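Local coordinates for periplasmic binding protein/LacI transcriptional regulator (Clostridium phytofermentans, PDB 3BRS) that probably binds a sugar in the cleft between its two lobes and hands it to a membrane transporter, as periplasmic binding proteins do, at residues A73-Y76 and E77-Y80; D148-E151 and G152-G156; Y169-N173 and Y174-Y178; G196-Q199 and Y200-T203. One frame throughout, in Å; residues are numbered along the deposited sequence.

Interaction 1: residues A73-Y76 and E77-Y80; sequences AADY and EKTY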
ATOM      1  N   ALA A  73      -4.875  -7.055   4.218  1.00 29.00           N
ATOM      2  CA  ALA A  73      -4.205  -8.272   4.718  1.00 25.95           C
ATOM      3  C   ALA A  73      -2.744  -7.942   4.919  1.00 25.78           C
ATOM      4  O   ALA A  73      -1.986  -7.616   3.968  1.00 26.09           O
ATOM      5  CB  ALA A  73      -4.360  -9.378   3.709  1.00 26.83           C
ATOM      6  N   ALA A  74      -2.250  -8.153   6.119  1.00 26.94           N
ATOM      7  CA  ALA A  74      -0.804  -7.878   6.348  1.00 28.28           C
ATOM      8  C   ALA A  74       0.128  -8.772   5.509  1.00 31.56           C
ATOM      9  O   ALA A  74       1.211  -8.378   5.133  1.00 34.74           O
ATOM     10  CB  ALA A  74      -0.447  -7.940   7.844  1.00 27.43           C
ATOM     11  N   ASP A  75      -0.266 -10.010   5.306  1.00 28.97           N
ATOM     12  CA  ASP A  75       0.596 -10.983   4.681  1.00 27.34           C
ATOM     13  C   ASP A  75      -0.172 -11.726   3.590  1.00 25.44           C
ATOM     14  O   ASP A  75      -1.267 -12.287   3.824  1.00 25.42           O
ATOM     15  CB  ASP A  75       1.079 -12.013   5.767  1.00 30.51           C
ATOM     16  CG  ASP A  75       2.249 -12.786   5.264  1.00 41.41           C
ATOM     17  OD1 ASP A  75       2.005 -13.736   4.555  1.00 30.67           O
ATOM     18  OD2 ASP A  75       3.404 -12.354   5.408  1.00 35.43           O
ATOM     19  N   TYR A  76       0.422 -11.784   2.411  1.00 23.88           N
ATOM     20  CA  TYR A  76      -0.182 -12.384   1.269  1.00 23.21           C
ATOM     21  C   TYR A  76      -0.542 -13.854   1.501  1.00 27.34           C
ATOM     22  O   TYR A  76      -1.581 -14.319   1.006  1.00 30.48           O
ATOM     23  CB  TYR A  76       0.898 -12.280   0.171  1.00 25.04           C
ATOM     24  CG  TYR A  76       0.481 -12.882  -1.163  1.00 34.96           C
ATOM     25  CD1 TYR A  76      -0.608 -12.357  -1.865  1.00 37.57           C
ATOM     26  CD2 TYR A  76       1.232 -13.891  -1.787  1.00 36.27           C
ATOM     27  CE1 TYR A  76      -1.001 -12.874  -3.099  1.00 41.13           C
ATOM     28  CE2 TYR A  76       0.849 -14.391  -3.010  1.00 38.67           C
ATOM     29  CZ  TYR A  76      -0.285 -13.877  -3.638  1.00 31.09           C
ATOM     30  OH  TYR A  76      -0.692 -14.361  -4.873  1.00 52.51           O
ATOM     31  N   GLU A  77       0.293 -14.598   2.218  1.00 30.75           N
ATOM     32  CA  GLU A  77      -0.014 -16.035   2.547  1.00 33.46           C
ATOM     33  C   GLU A  77      -0.560 -16.373   3.966  1.00 34.41           C
ATOM     34  O   GLU A  77      -1.303 -17.342   4.132  1.00 37.38           O
ATOM     35  CB  GLU A  77       1.248 -16.810   2.263  1.00 35.55           C
ATOM     36  CG  GLU A  77       1.582 -16.785   0.752  1.00 68.96           C
ATOM     37  CD  GLU A  77       2.982 -17.234   0.434  1.00 46.28           C
ATOM     38  OE1 GLU A  77       3.226 -17.620  -0.731  1.00 73.78           O
ATOM     39  OE2 GLU A  77       3.850 -17.182   1.334  1.00 72.72           O
ATOM     40  N   LYS A  78      -0.237 -15.554   4.982  1.00 31.82           N
ATOM     41  CA  LYS A  78      -0.437 -15.962   6.398  1.00 30.38           C
ATOM     42  C   LYS A  78      -1.604 -15.357   7.088  1.00 32.00           C
ATOM     43  O   LYS A  78      -2.111 -15.967   8.042  1.00 34.35           O
ATOM     44  CB  LYS A  78       0.826 -15.721   7.227  1.00 32.76           C
ATOM     45  CG  LYS A  78       2.111 -15.797   6.302  1.00 43.91           C
ATOM     46  CD  LYS A  78       3.190 -16.479   6.932  1.00 35.82           C
ATOM     47  CE  LYS A  78       2.937 -17.915   6.699  1.00 47.13           C
ATOM     48  NZ  LYS A  78       4.294 -18.540   6.402  1.00 45.33           N
ATOM     49  N   THR A  79      -2.067 -14.194   6.583  1.00 29.88           N
ATOM     50  CA  THR A  79      -3.319 -13.589   6.997  1.00 30.94           C
ATOM     51  C   THR A  79      -4.571 -14.576   6.964  1.00 30.35           C
ATOM     52  O   THR A  79      -5.463 -14.573   7.818  1.00 30.13           O
ATOM     53  CB  THR A  79      -3.563 -12.313   6.118  1.00 33.06           C
ATOM     54  OG1 THR A  79      -2.552 -11.385   6.393  1.00 30.10           O
ATOM     55  CG2 THR A  79      -4.856 -11.655   6.513  1.00 22.26           C
ATOM     56  N   TYR A  80      -4.582 -15.391   5.930  1.00 29.55           N
ATOM     57  CA  TYR A  80      -5.589 -16.381   5.688  1.00 29.68           C
ATOM     58  C   TYR A  80      -5.593 -17.303   6.904  1.00 31.20           C
ATOM     59  O   TYR A  80      -6.590 -17.844   7.225  1.00 30.87           O
ATOM     60  CB  TYR A  80      -5.235 -17.131   4.396  1.00 27.45           C
ATOM     61  CG  TYR A  80      -6.065 -18.388   4.132  1.00 32.15           C
ATOM     62  CD1 TYR A  80      -7.221 -18.310   3.393  1.00 25.01           C
ATOM     63  CD2 TYR A  80      -5.643 -19.675   4.584  1.00 29.00           C
ATOM     64  CE1 TYR A  80      -8.031 -19.430   3.118  1.00 31.48           C
ATOM     65  CE2 TYR A  80      -6.467 -20.839   4.294  1.00 28.57           C
ATOM     66  CZ  TYR A  80      -7.647 -20.671   3.584  1.00 32.28           C
ATOM     67  OH  TYR A  80      -8.454 -21.727   3.302  1.00 42.10           O
TER
HETATM   68  O   HOH W   1      -3.061 -14.759   3.271  1.00 29.33           O
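Asp75 and Thr79 tie this turn together from both ends. The backbone N of Asp75 donates to Thr79 OG1 at 2.9 Å, with an N-H...O angle of 158°, and Thr79 N returns a weak bond to Asp75 O, 3.4 Å long. The threonine hydroxyl can reach back because OG1 sits beside its own backbone N (chi1 -64°), which also leaves CG2 on the Ala73 side. A carboxylate oxygen, Asp75 OD1, faces the backbone N-H groups of Glu77 and Lys78: Lys78 N donates to it at 2.9 Å, and Glu77 N does so weakly. The exact place of OD1 is less certain than the rest, since it lies too close to Lys78 in the model. Water 1 extends the network, lying 3.1 Å from Asp75 O, perhaps donating to it, and accepting from Tyr80 N at 3.1 Å, where helix 80-83 begins. Further out the contact is apolar. Thr79 CG2 packs on Ala73 CB at 3.6 Å, and the chain of Glu77 crosses the Tyr76 ring at a slant, its CG 3.9 Å from Tyr76 CD2. Helix 51-63 flanks the turn, with Tyr51 against Asp75 and Lys78, while Tyr76 reaches across to Lys144 and Met147 of helix 144-157 in the other lobe. The segment is thus the loop at the C-terminal end of strand 68-71, an inner strand of one lobe's parallel sheet. The paired Asp75-Thr79 bonds, one firm and one weak, imply a turn fixed without regular helix; the carboxylate is a doubtful addition.

Interaction 2: residues D148-E151 and G152-G156; sequences DREE and GLKIG
Glu150 runs alongside Lys154, one turn further along the helix, and the two chains point the same way. Lys154 NZ meets Glu150 OE2 at 3.0 Å in a salt bridge that uses the anti lone pair of OE2, the one turned away from OE1. The other oxygen, OE1, is taken by the hydroxyl of Tyr169, so the carboxylate is held at both ends and its rotation is probably restricted. Lys154 stays extended beyond CG, and its CG rests 3.3 Å from Glu150 O. Beneath these chains runs the ordinary i to i+4 bonding of helix 144-157, the helix of the beta-alpha-beta unit between strands 133-138 and 164-169: Gly152 N donates to Asp148 O at 2.8 Å, and Ile155 N to Glu151 O at 3.0 Å. A second i, i+4 pair lies on the more exposed flank, where Glu151 and Ile155 run side by side and Glu151 CG touches Ile155 CD1 at 3.9 Å. Ile155 CG1 lies beside its backbone N (chi1 -58°), which brings it back over Glu151 O at 3.2 Å. Arg149 points from another side of the helix, where its guanidinium bonds Asn113 OD1 and Leu197 O.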
ATOM      1  N   ASP A 148       3.319  -6.504  -5.771  1.00 25.67           N
ATOM      2  CA  ASP A 148       2.753  -6.073  -7.064  1.00 28.44           C
ATOM      3  C   ASP A 148       3.519  -4.837  -7.595  1.00 26.07           C
ATOM      4  O   ASP A 148       3.825  -4.734  -8.740  1.00 29.01           O
ATOM      5  CB  ASP A 148       1.222  -5.753  -6.985  1.00 31.85           C
ATOM      6  CG  ASP A 148       0.319  -7.012  -6.889  1.00 47.30           C
ATOM      7  OD1 ASP A 148       0.821  -8.145  -6.919  1.00 35.09           O
ATOM      8  OD2 ASP A 148      -0.914  -6.867  -6.738  1.00 35.17           O
ATOM      9  N   ARG A 149       3.855  -3.928  -6.709  1.00 23.37           N
ATOM     10  CA  ARG A 149       4.664  -2.732  -6.986  1.00 24.49           C
ATOM     11  C   ARG A 149       6.065  -2.992  -7.524  1.00 27.34           C
ATOM     12  O   ARG A 149       6.487  -2.337  -8.518  1.00 27.92           O
ATOM     13  CB  ARG A 149       4.699  -1.848  -5.750  1.00 23.96           C
ATOM     14  CG  ARG A 149       3.317  -1.127  -5.592  1.00 33.73           C
ATOM     15  CD  ARG A 149       3.253  -0.227  -4.414  1.00 23.01           C
ATOM     16  NE  ARG A 149       1.860  -0.054  -4.031  1.00 28.43           N
ATOM     17  CZ  ARG A 149       1.494   0.513  -2.876  1.00 31.29           C
ATOM     18  NH1 ARG A 149       2.427   1.018  -1.998  1.00 23.00           N
ATOM     19  NH2 ARG A 149       0.200   0.556  -2.588  1.00 27.28           N
ATOM     20  N   GLU A 150       6.760  -3.975  -6.916  1.00 26.19           N
ATOM     21  CA  GLU A 150       8.113  -4.306  -7.307  1.00 27.46           C
ATOM     22  C   GLU A 150       8.088  -5.071  -8.669  1.00 28.93           C
ATOM     23  O   GLU A 150       8.932  -4.860  -9.503  1.00 30.93           O
ATOM     24  CB  GLU A 150       8.781  -5.158  -6.206  1.00 28.48           C
ATOM     25  CG  GLU A 150      10.135  -5.739  -6.622  1.00 25.75           C
ATOM     26  CD  GLU A 150      10.661  -6.575  -5.503  1.00 38.61           C
ATOM     27  OE1 GLU A 150      10.365  -6.198  -4.339  1.00 35.23           O
ATOM     28  OE2 GLU A 150      11.314  -7.596  -5.732  1.00 32.75           O
ATOM     29  N   GLU A 151       7.114  -5.949  -8.846  1.00 28.89           N
ATOM     30  CA  GLU A 151       6.845  -6.639 -10.143  1.00 32.31           C
ATOM     31  C   GLU A 151       6.518  -5.707 -11.245  1.00 29.77           C
ATOM     32  O   GLU A 151       7.173  -5.720 -12.339  1.00 27.29           O
ATOM     33  CB  GLU A 151       5.667  -7.608  -9.952  1.00 35.67           C
ATOM     34  CG  GLU A 151       5.291  -8.442 -11.195  1.00 58.77           C
ATOM     35  CD  GLU A 151       3.915  -9.154 -11.033  1.00 39.29           C
ATOM     36  OE1 GLU A 151       3.537  -9.497  -9.848  1.00 64.26           O
ATOM     37  OE2 GLU A 151       3.227  -9.395 -12.077  1.00 64.28           O
ATOM     38  N   GLY A 152       5.551  -4.825 -10.976  1.00 27.50           N
ATOM     39  CA  GLY A 152       5.287  -3.659 -11.863  1.00 23.56           C
ATOM     40  C   GLY A 152       6.497  -2.906 -12.222  1.00 26.42           C
ATOM     41  O   GLY A 152       6.769  -2.708 -13.387  1.00 25.29           O
ATOM     42  N   LEU A 153       7.231  -2.417 -11.214  1.00 28.20           N
ATOM     43  CA  LEU A 153       8.467  -1.704 -11.437  1.00 27.76           C
ATOM     44  C   LEU A 153       9.425  -2.304 -12.493  1.00 27.82           C
ATOM     45  O   LEU A 153       9.883  -1.594 -13.348  1.00 25.52           O
ATOM     46  CB  LEU A 153       9.221  -1.553 -10.114  1.00 28.13           C
ATOM     47  CG  LEU A 153      10.555  -0.723 -10.098  1.00 32.57           C
ATOM     48  CD1 LEU A 153      10.331   0.746 -10.467  1.00 31.12           C
ATOM     49  CD2 LEU A 153      11.207  -0.816  -8.717  1.00 28.33           C
ATOM     50  N   LYS A 154       9.747  -3.598 -12.339  1.00 29.08           N
ATOM     51  CA  LYS A 154      10.638  -4.351 -13.131  1.00 30.88           C
ATOM     52  C   LYS A 154      10.081  -4.531 -14.542  1.00 33.73           C
ATOM     53  O   LYS A 154      10.766  -4.292 -15.515  1.00 35.81           O
ATOM     54  CB  LYS A 154      10.885  -5.713 -12.475  1.00 31.85           C
ATOM     55  CG  LYS A 154      11.616  -5.647 -11.211  1.00 41.19           C
ATOM     56  CD  LYS A 154      11.961  -7.049 -10.686  1.00 35.14           C
ATOM     57  CE  LYS A 154      12.774  -6.896  -9.363  1.00 38.26           C
ATOM     58  NZ  LYS A 154      12.600  -8.043  -8.407  1.00 46.08           N
ATOM     59  N   ILE A 155       8.822  -4.896 -14.657  1.00 32.67           N
ATOM     60  CA  ILE A 155       8.112  -4.787 -15.938  1.00 33.99           C
ATOM     61  C   ILE A 155       8.222  -3.443 -16.625  1.00 34.06           C
ATOM     62  O   ILE A 155       8.604  -3.374 -17.812  1.00 36.30           O
ATOM     63  CB  ILE A 155       6.610  -5.202 -15.832  1.00 34.87           C
ATOM     64  CG1 ILE A 155       6.483  -6.665 -15.296  1.00 25.07           C
ATOM     65  CG2 ILE A 155       5.937  -5.072 -17.214  1.00 28.71           C
ATOM     66  CD1 ILE A 155       5.022  -7.009 -14.770  1.00 33.94           C
ATOM     67  N   GLY A 156       7.915  -2.356 -15.946  1.00 30.90           N
ATOM     68  CA  GLY A 156       8.034  -1.075 -16.657  1.00 29.53           C
ATOM     69  C   GLY A 156       9.497  -0.727 -17.006  1.00 31.88           C
ATOM     70  O   GLY A 156       9.731   0.203 -17.832  1.00 32.66           O
TER

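Interaction 3: residues Y169-N173 and Y174-Y178; sequences YCDSN and YDKAY
Asp171 and Lys176 make the charged part of the contact. Lys176 NZ donates to Asp171 OD2 at 2.8 Å, arriving almost in line with the carboxylate C-O bond, and the two side chains cross at a slant. The lysine bends at chi3 (90°) to bring its ammonium round to the loop, and on the way its CB passes 3.5 Å from Cys170 O.

The hydrogen bonds gather on Asn173, the N-cap of helix 174-187. Its OD1 accepts from Lys176 N at 3.0 Å with the donor in the carbonyl plane, the capping bond proper. CG lies opposite the backbone N (chi1 176°), a setting that turns the amide oxygen over the first turn of the helix. The backbone O of the same residue takes Ala177 N at 3.0 Å in a straight bond of 168°, with a weak second donor in Lys176 N. Asn173 therefore caps the helix through its side chain and opens the i to i+4 series through its carbonyl. The loop it ends follows strand 164-169, an outermost strand of the mixed sheet, in the beta-alpha order of a periplasmic binding protein lobe; Asp171 and Ser172 both have positive phi and psi, which swing the chain round between strand and helix. Ser172 OG is bonded to Glu48 of the facing lobe.

The apolar pair is Cys170 CB with Ala177 CB, 4.0 Å apart, closing the strand end against the helix; the same CB also lies 3.4 Å from Ala177 N. Cys170 also touches Ser201 of helix 199-211. The Tyr174 ring meets that of Tyr200.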
ATOM      1  N   TYR A 169      14.258  -3.611   2.110  1.00 26.02           N
ATOM      2  CA  TYR A 169      12.867  -3.676   2.661  1.00 28.28           C
ATOM      3  C   TYR A 169      12.885  -3.007   4.023  1.00 29.65           C
ATOM      4  O   TYR A 169      13.435  -3.574   4.954  1.00 28.74           O
ATOM      5  CB  TYR A 169      12.378  -5.183   2.733  1.00 26.92           C
ATOM      6  CG  TYR A 169      12.341  -5.828   1.298  1.00 26.07           C
ATOM      7  CD1 TYR A 169      11.171  -5.778   0.494  1.00 34.85           C
ATOM      8  CD2 TYR A 169      13.493  -6.420   0.750  1.00 31.85           C
ATOM      9  CE1 TYR A 169      11.179  -6.341  -0.792  1.00 23.77           C
ATOM     10  CE2 TYR A 169      13.494  -6.972  -0.537  1.00 30.63           C
ATOM     11  CZ  TYR A 169      12.302  -6.920  -1.301  1.00 33.90           C
ATOM     12  OH  TYR A 169      12.265  -7.443  -2.613  1.00 32.78           O
ATOM     13  N   CYS A 170      12.300  -1.803   4.110  1.00 26.47           N
ATOM     14  CA  CYS A 170      12.151  -1.019   5.309  1.00 26.56           C
ATOM     15  C   CYS A 170      11.051  -1.417   6.201  1.00 28.80           C
ATOM     16  O   CYS A 170      10.943  -0.846   7.351  1.00 30.68           O
ATOM     17  CB  CYS A 170      11.956   0.494   4.944  1.00 31.12           C
ATOM     18  SG  CYS A 170      10.255   1.030   4.429  1.00 28.83           S
ATOM     19  N   ASP A 171      10.212  -2.347   5.769  1.00 29.76           N
ATOM     20  CA  ASP A 171       8.987  -2.783   6.546  1.00 26.87           C
ATOM     21  C   ASP A 171       8.142  -1.612   6.977  1.00 28.12           C
ATOM     22  O   ASP A 171       7.552  -1.652   8.034  1.00 31.66           O
ATOM     23  CB  ASP A 171       9.374  -3.517   7.825  1.00 33.86           C
ATOM     24  CG  ASP A 171      10.076  -4.855   7.537  1.00 30.42           C
ATOM     25  OD1 ASP A 171       9.377  -5.701   6.913  1.00 52.82           O
ATOM     26  OD2 ASP A 171      11.270  -5.054   7.920  1.00 47.70           O
ATOM     27  N   SER A 172       7.958  -0.611   6.122  1.00 25.35           N
ATOM     28  CA  SER A 172       7.085   0.550   6.479  1.00 25.35           C
ATOM     29  C   SER A 172       7.501   1.211   7.740  1.00 32.54           C
ATOM     30  O   SER A 172       6.695   1.602   8.571  1.00 38.76           O
ATOM     31  CB  SER A 172       5.590   0.145   6.509  1.00 23.76           C
ATOM     32  OG  SER A 172       5.269  -0.487   5.225  1.00 32.44           O
ATOM     33  N   ASN A 173       8.793   1.417   7.878  1.00 33.22           N
ATOM     34  CA  ASN A 173       9.321   2.080   9.069  1.00 30.31           C
ATOM     35  C   ASN A 173      10.202   3.239   8.569  1.00 29.51           C
ATOM     36  O   ASN A 173      11.151   3.004   7.758  1.00 30.53           O
ATOM     37  CB  ASN A 173      10.148   1.043   9.872  1.00 26.80           C
ATOM     38  CG  ASN A 173      10.809   1.671  11.077  1.00 41.93           C
ATOM     39  OD1 ASN A 173      11.884   2.250  10.964  1.00 32.66           O
ATOM     40  ND2 ASN A 173      10.144   1.594  12.238  1.00 35.84           N
ATOM     41  N   TYR A 174       9.889   4.467   8.935  1.00 32.04           N
ATOM     42  CA  TYR A 174      10.665   5.604   8.385  1.00 34.58           C
ATOM     43  C   TYR A 174      12.225   5.546   8.735  1.00 36.78           C
ATOM     44  O   TYR A 174      13.132   5.829   7.923  1.00 35.65           O
ATOM     45  CB  TYR A 174      10.151   6.948   8.888  1.00 38.36           C
ATOM     46  CG  TYR A 174       8.782   7.397   8.500  1.00 51.27           C
ATOM     47  CD1 TYR A 174       8.527   7.826   7.220  1.00 36.47           C
ATOM     48  CD2 TYR A 174       7.723   7.451   9.470  1.00 41.15           C
ATOM     49  CE1 TYR A 174       7.215   8.288   6.863  1.00 51.47           C
ATOM     50  CE2 TYR A 174       6.448   7.875   9.128  1.00 48.74           C
ATOM     51  CZ  TYR A 174       6.206   8.303   7.816  1.00 46.08           C
ATOM     52  OH  TYR A 174       4.948   8.684   7.480  1.00 50.30           O
ATOM     53  N   ASP A 175      12.579   5.123   9.924  1.00 39.96           N
ATOM     54  CA  ASP A 175      14.032   5.118  10.176  1.00 38.13           C
ATOM     55  C   ASP A 175      14.767   4.023   9.459  1.00 33.30           C
ATOM     56  O   ASP A 175      15.954   4.232   9.183  1.00 34.80           O
ATOM     57  CB  ASP A 175      14.358   4.998  11.628  1.00 39.77           C
ATOM     58  CG  ASP A 175      13.802   6.118  12.446  1.00 54.65           C
ATOM     59  OD1 ASP A 175      13.711   7.301  12.015  1.00 39.19           O
ATOM     60  OD2 ASP A 175      13.474   5.771  13.574  1.00 44.59           O
ATOM     61  N   LYS A 176      14.111   2.901   9.133  1.00 29.04           N
ATOM     62  CA  LYS A 176      14.759   1.886   8.327  1.00 32.48           C
ATOM     63  C   LYS A 176      14.914   2.289   6.911  1.00 32.88           C
ATOM     64  O   LYS A 176      15.936   1.967   6.231  1.00 33.70           O
ATOM     65  CB  LYS A 176      14.050   0.500   8.398  1.00 35.71           C
ATOM     66  CG  LYS A 176      14.526  -0.371   9.546  1.00 39.02           C
ATOM     67  CD  LYS A 176      13.683  -1.641   9.673  1.00 36.73           C
ATOM     68  CE  LYS A 176      14.314  -2.747   8.825  1.00 44.65           C
ATOM     69  NZ  LYS A 176      13.695  -4.125   8.985  1.00 47.90           N
ATOM     70  N   ALA A 177      13.873   2.953   6.412  1.00 32.65           N
ATOM     71  CA  ALA A 177      13.948   3.557   5.043  1.00 29.66           C
ATOM     72  C   ALA A 177      15.164   4.438   4.946  1.00 26.57           C
ATOM     73  O   ALA A 177      15.906   4.414   3.960  1.00 27.55           O
ATOM     74  CB  ALA A 177      12.732   4.386   4.744  1.00 30.93           C
ATOM     75  N   TYR A 178      15.358   5.256   5.937  1.00 25.85           N
ATOM     76  CA  TYR A 178      16.515   6.215   5.943  1.00 28.60           C
ATOM     77  C   TYR A 178      17.866   5.526   5.977  1.00 30.28           C
ATOM     78  O   TYR A 178      18.756   5.774   5.118  1.00 30.52           O
ATOM     79  CB  TYR A 178      16.353   7.088   7.166  1.00 28.35           C
ATOM     80  CG  TYR A 178      17.422   8.130   7.400  1.00 29.14           C
ATOM     81  CD1 TYR A 178      18.557   7.850   8.149  1.00 29.62           C
ATOM     82  CD2 TYR A 178      17.252   9.426   6.918  1.00 25.55           C
ATOM     83  CE1 TYR A 178      19.525   8.858   8.391  1.00 32.83           C
ATOM     84  CE2 TYR A 178      18.194  10.407   7.129  1.00 28.13           C
ATOM     85  CZ  TYR A 178      19.307  10.160   7.872  1.00 30.25           C
ATOM     86  OH  TYR A 178      20.173  11.234   8.099  1.00 25.97           O
TER

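Interaction 4: residues G196-Q199 and Y200-T203; sequences GLNQ and YSAT
Asn198 and Ser201 form the tight, buried half of the contact. Asn198 OD1 takes Ser201 N at 3.2 Å, from a donor that stands 37° out of the carbonyl plane. Ser201 OG also comes within 3.0 Å of Asn198 OD1, but its proton has another acceptor in reach, so that bond is not settled. For OD1 to lie over the helix start, Asn198 holds CG between its own N and C (chi1 83°), a sterically close setting. Its backbone O receives Ala202 N at 3.0 Å in a nearly linear bond of 171°, and the remaining amide nitrogen, ND2, sits in plane at the edge of the Tyr200 ring, 3.3 Å from CD1. Just before it, Gly196 CA fits 3.8 Å from Ser201 CB, where the end of the strand runs close under the helix.

This is a side-chain N-cap at the crossing from strand 191-196 into helix 199-211, in the beta-alpha succession of the lobe's mixed sheet. Leu197 and Asn198 also face helix 144-157, where Arg149 bonds Leu197 O. The Tyr200 hydroxyl reaches Asp16 in the other lobe.

The more open side is the Thr203 end, where the side chains meet sparsely though the backbone bond is short. Gln199 O accepts twice there: from Thr203 N in a nearly straight bond, and from the hydroxyl Thr203 OG1 at 2.8 Å, which approaches well above the carbonyl plane. Gln199 and Thr203 lie side by side, with Gln199 CG 3.8 Å from Thr203 OG1. The amide end of Gln199 goes on to Asp20 N, and Tyr174 borders both residues.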
ATOM      1  N   GLY A 196      11.110   4.742  -4.024  1.00 28.80           N
ATOM      2  CA  GLY A 196      10.413   4.352  -2.753  1.00 21.80           C
ATOM      3  C   GLY A 196       9.039   3.844  -3.134  1.00 24.21           C
ATOM      4  O   GLY A 196       8.264   4.543  -3.809  1.00 23.94           O
ATOM      5  N   LEU A 197       8.674   2.636  -2.669  1.00 25.78           N
ATOM      6  CA  LEU A 197       7.417   1.961  -3.141  1.00 27.33           C
ATOM      7  C   LEU A 197       6.136   2.290  -2.272  1.00 27.99           C
ATOM      8  O   LEU A 197       4.986   1.904  -2.543  1.00 31.35           O
ATOM      9  CB  LEU A 197       7.672   0.427  -3.291  1.00 26.67           C
ATOM     10  CG  LEU A 197       8.541   0.086  -4.549  1.00 18.80           C
ATOM     11  CD1 LEU A 197       8.555  -1.501  -4.656  1.00 24.95           C
ATOM     12  CD2 LEU A 197       7.955   0.856  -5.777  1.00 19.43           C
ATOM     13  N   ASN A 198       6.356   2.976  -1.187  1.00 24.63           N
ATOM     14  CA  ASN A 198       5.235   3.518  -0.425  1.00 28.97           C
ATOM     15  C   ASN A 198       5.623   4.794   0.307  1.00 27.32           C
ATOM     16  O   ASN A 198       6.752   5.199   0.225  1.00 29.73           O
ATOM     17  CB  ASN A 198       4.624   2.441   0.488  1.00 29.65           C
ATOM     18  CG  ASN A 198       5.371   2.273   1.793  1.00 26.49           C
ATOM     19  OD1 ASN A 198       6.603   2.450   1.881  1.00 27.55           O
ATOM     20  ND2 ASN A 198       4.624   1.915   2.820  1.00 31.51           N
ATOM     21  N   GLN A 199       4.757   5.409   1.084  1.00 27.29           N
ATOM     22  CA  GLN A 199       5.163   6.693   1.678  1.00 28.99           C
ATOM     23  C   GLN A 199       6.335   6.618   2.674  1.00 30.19           C
ATOM     24  O   GLN A 199       7.272   7.411   2.584  1.00 29.88           O
ATOM     25  CB  GLN A 199       3.957   7.356   2.294  1.00 32.73           C
ATOM     26  CG  GLN A 199       4.143   8.710   2.879  1.00 45.14           C
ATOM     27  CD  GLN A 199       2.997   9.024   3.839  1.00 48.42           C
ATOM     28  OE1 GLN A 199       1.900   8.435   3.743  1.00 50.72           O
ATOM     29  NE2 GLN A 199       3.237   9.934   4.768  1.00 49.85           N
ATOM     30  N   TYR A 200       6.289   5.656   3.627  1.00 31.53           N
ATOM     31  CA  TYR A 200       7.402   5.381   4.545  1.00 28.62           C
ATOM     32  C   TYR A 200       8.725   5.305   3.887  1.00 28.14           C
ATOM     33  O   TYR A 200       9.712   5.848   4.398  1.00 29.45           O
ATOM     34  CB  TYR A 200       7.162   4.058   5.339  1.00 28.82           C
ATOM     35  CG  TYR A 200       5.908   4.094   6.194  1.00 37.99           C
ATOM     36  CD1 TYR A 200       4.698   3.609   5.706  1.00 31.19           C
ATOM     37  CD2 TYR A 200       5.945   4.620   7.463  1.00 33.24           C
ATOM     38  CE1 TYR A 200       3.499   3.575   6.500  1.00 41.14           C
ATOM     39  CE2 TYR A 200       4.787   4.636   8.281  1.00 46.52           C
ATOM     40  CZ  TYR A 200       3.566   4.071   7.817  1.00 43.22           C
ATOM     41  OH  TYR A 200       2.433   4.093   8.627  1.00 34.15           O
ATOM     42  N   SER A 201       8.778   4.538   2.812  1.00 27.43           N
ATOM     43  CA  SER A 201       9.974   4.243   2.038  1.00 26.96           C
ATOM     44  C   SER A 201      10.429   5.487   1.409  1.00 29.54           C
ATOM     45  O   SER A 201      11.595   5.795   1.464  1.00 30.64           O
ATOM     46  CB  SER A 201       9.619   3.300   0.855  1.00 26.81           C
ATOM     47  OG  SER A 201       9.518   1.914   1.174  1.00 47.12           O
ATOM     48  N   ALA A 202       9.530   6.192   0.704  1.00 28.43           N
ATOM     49  CA  ALA A 202       9.919   7.450   0.010  1.00 28.47           C
ATOM     50  C   ALA A 202      10.348   8.502   0.911  1.00 27.90           C
ATOM     51  O   ALA A 202      11.344   9.104   0.656  1.00 29.72           O
ATOM     52  CB  ALA A 202       8.793   7.991  -0.874  1.00 28.29           C
ATOM     53  N   THR A 203       9.589   8.784   1.972  1.00 30.44           N
ATOM     54  CA  THR A 203       9.968   9.791   2.918  1.00 31.02           C
ATOM     55  C   THR A 203      11.342   9.526   3.541  1.00 32.76           C
ATOM     56  O   THR A 203      12.081  10.433   3.671  1.00 34.38           O
ATOM     57  CB  THR A 203       9.001   9.826   4.075  1.00 34.34           C
ATOM     58  OG1 THR A 203       7.671   9.953   3.574  1.00 39.64           O
ATOM     59  CG2 THR A 203       9.304  11.018   4.987  1.00 41.35           C
TER

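From the N terminus the four contacts come in series, each closed before the next opens, so none nest or cross. Interaction 1 closes the loop after strand 68-71 in the first lobe and touches none of the others, its nearest atoms lying about 6 Å from interaction 2. The other three belong to the second lobe. Interaction 2 is internal to helix 144-157, whose Glu150 joins Tyr169 of interaction 3 and whose Arg149 joins Leu197 of interaction 4. Interactions 3 and 4, with centres about 8 Å apart, set two neighbouring helix starts together, Cys170 lying against Ser201 and Ala177 against Tyr200.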